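Local structure of putative modification methylase (Thermus thermophilus, 2ZIE) at residues 203-208 with 222-227. The protein probably transfers a methyl group from S-adenosyl-L-methionine to the N4 atom of cytosine in DNA. Sequence-based numbering, arbitrary orientation.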
# COMPACT_ATOMS: atom_id res chain seq x y z
N GLN A 203 4.30 1.11 12.66
CA GLN A 203 3.93 0.83 11.29
C GLN A 203 5.03 0.30 10.35
O GLN A 203 4.71 -0.35 9.36
CB GLN A 203 3.22 2.05 10.71
CG GLN A 203 2.55 1.75 9.39
CD GLN A 203 1.39 2.67 9.09
OE1 GLN A 203 1.40 3.83 9.47
NE2 GLN A 203 0.39 2.15 8.37
N ILE A 204 6.31 0.56 10.63
CA ILE A 204 7.38 0.04 9.77
C ILE A 204 8.31 -0.89 10.54
O ILE A 204 8.83 -0.52 11.59
CB ILE A 204 8.31 1.16 9.20
CG1 ILE A 204 7.53 2.35 8.67
CG2 ILE A 204 9.18 0.57 8.10
CD1 ILE A 204 6.81 2.08 7.41
N TRP A 205 8.53 -2.10 10.04
CA TRP A 205 9.46 -3.02 10.67
C TRP A 205 10.69 -3.08 9.79
O TRP A 205 10.61 -3.48 8.63
CB TRP A 205 8.89 -4.42 10.77
CG TRP A 205 7.88 -4.60 11.84
CD1 TRP A 205 7.51 -3.69 12.79
CD2 TRP A 205 7.05 -5.74 12.04
NE1 TRP A 205 6.50 -4.19 13.56
CE2 TRP A 205 6.19 -5.46 13.13
CE3 TRP A 205 6.94 -6.99 11.41
CZ2 TRP A 205 5.24 -6.36 13.59
CZ3 TRP A 205 6.00 -7.90 11.87
CH2 TRP A 205 5.16 -7.58 12.95
N ASP A 206 11.84 -2.67 10.33
CA ASP A 206 13.07 -2.70 9.55
C ASP A 206 14.18 -3.48 10.23
O ASP A 206 15.32 -3.41 9.81
CB ASP A 206 13.56 -1.29 9.28
CG ASP A 206 13.95 -0.57 10.55
OD1 ASP A 206 14.21 -1.24 11.57
OD2 ASP A 206 14.01 0.68 10.52
N ASP A 207 13.83 -4.20 11.29
CA ASP A 207 14.80 -4.97 12.05
C ASP A 207 14.72 -6.47 11.80
O ASP A 207 15.33 -7.26 12.52
CB ASP A 207 14.64 -4.69 13.54
CG ASP A 207 13.20 -4.88 14.04
OD1 ASP A 207 13.00 -4.81 15.28
OD2 ASP A 207 12.27 -5.09 13.23
N ILE A 208 13.97 -6.88 10.78
CA ILE A 208 13.86 -8.28 10.45
C ILE A 208 14.39 -8.45 9.03
O ILE A 208 13.66 -8.26 8.05
CB ILE A 208 12.41 -8.76 10.50
CG1 ILE A 208 11.85 -8.56 11.92
CG2 ILE A 208 12.33 -10.22 10.11
CD1 ILE A 208 10.40 -8.99 12.08
N LEU A 222 10.88 -16.67 10.61
CA LEU A 222 10.18 -17.17 11.79
C LEU A 222 9.89 -15.99 12.72
O LEU A 222 8.80 -15.87 13.26
CB LEU A 222 11.06 -18.18 12.52
CG LEU A 222 10.49 -19.58 12.70
CD1 LEU A 222 11.45 -20.40 13.55
CD2 LEU A 222 9.12 -19.50 13.37
N GLU A 223 10.88 -15.13 12.89
CA GLU A 223 10.73 -13.99 13.76
C GLU A 223 9.52 -13.13 13.39
O GLU A 223 8.79 -12.68 14.28
CB GLU A 223 12.00 -13.14 13.72
CG GLU A 223 11.87 -11.82 14.46
CD GLU A 223 13.19 -11.08 14.60
OE1 GLU A 223 14.06 -11.21 13.71
OE2 GLU A 223 13.34 -10.36 15.61
N LEU A 224 9.32 -12.91 12.10
CA LEU A 224 8.19 -12.11 11.59
C LEU A 224 6.86 -12.77 12.01
O LEU A 224 5.93 -12.10 12.45
CB LEU A 224 8.29 -12.03 10.06
CG LEU A 224 7.51 -11.13 9.09
CD1 LEU A 224 6.05 -11.11 9.44
CD2 LEU A 224 8.08 -9.74 9.10
N ALA A 225 6.79 -14.08 11.86
CA ALA A 225 5.58 -14.81 12.21
C ALA A 225 5.36 -14.83 13.71
O ALA A 225 4.22 -14.78 14.17
CB ALA A 225 5.65 -16.23 11.66
N GLU A 226 6.43 -14.89 14.48
CA GLU A 226 6.29 -14.92 15.92
C GLU A 226 5.72 -13.61 16.43
O GLU A 226 4.83 -13.60 17.27
CB GLU A 226 7.64 -15.19 16.58
CG GLU A 226 8.15 -16.57 16.28
CD GLU A 226 9.30 -16.97 17.17
OE1 GLU A 226 9.85 -18.06 16.96
OE2 GLU A 226 9.65 -16.19 18.09
N ARG A 227 6.22 -12.50 15.89
CA ARG A 227 5.72 -11.19 16.27
C ARG A 227 4.23 -11.10 16.07
O ARG A 227 3.49 -10.64 16.95
CB ARG A 227 6.37 -10.09 15.44
CG ARG A 227 7.71 -9.62 15.92
CD ARG A 227 8.10 -8.33 15.22
NE ARG A 227 9.54 -8.12 15.35
CZ ARG A 227 10.19 -7.06 14.89
NH1 ARG A 227 9.53 -6.09 14.27
NH2 ARG A 227 11.49 -6.97 15.07
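Arg227, in the second turn of helix 222-232, reaches out to the short strand 204-205 and the turn after it, where its side chain lies over Trp205 and ends at Asp207. The Arg227 chain runs extended from CG to NE across one face of the indole. CD sits above the six-membered ring in a CH-pi contact, 3.8 Å from its centroid and 10° off the normal. Farther along, the guanidinium makes a cation-pi contact with the five-membered ring, CZ being 4.5 Å from that centroid. It does not lie flat on the indole: the two planes are 74° apart, and NH1 dips to 3.3 Å from Trp205 CG. Strand 204-205 pairs in parallel with strand 129-137 of the mixed sheet in this Rossmann-like methyltransferase, so the contact joins the helix to that sheet. Asp207 meets the guanidinium edge in a salt bridge, its hydrogen bonds weak and bent; OD2 takes one from Arg227 NH1 at 3.1 Å, while the very short approach of NH2 is less certain. With chi1 at 53°, Asp207 CG is set between the backbone N and carbonyl carbon, which swings the carboxylate back toward the helix. Ile208 CD1 lies over one guanidinium face, above its centre, 3.4 Å from Arg227 CZ, and also touches Leu224 CD2 at 3.9 Å. That same Leu224 methyl meets the indole edge, 3.8 Å from Trp205 CE3. Replacing Trp205 with an alanine would probably leave the arginine chain without its aromatic floor and open a gap beside Leu224, setting the guanidinium freer to turn from Asp207. The indole is fixed at its far edge by a hydrogen bond from NE1 to the carbonyl oxygen of Phe200, at the end of helix 194-200.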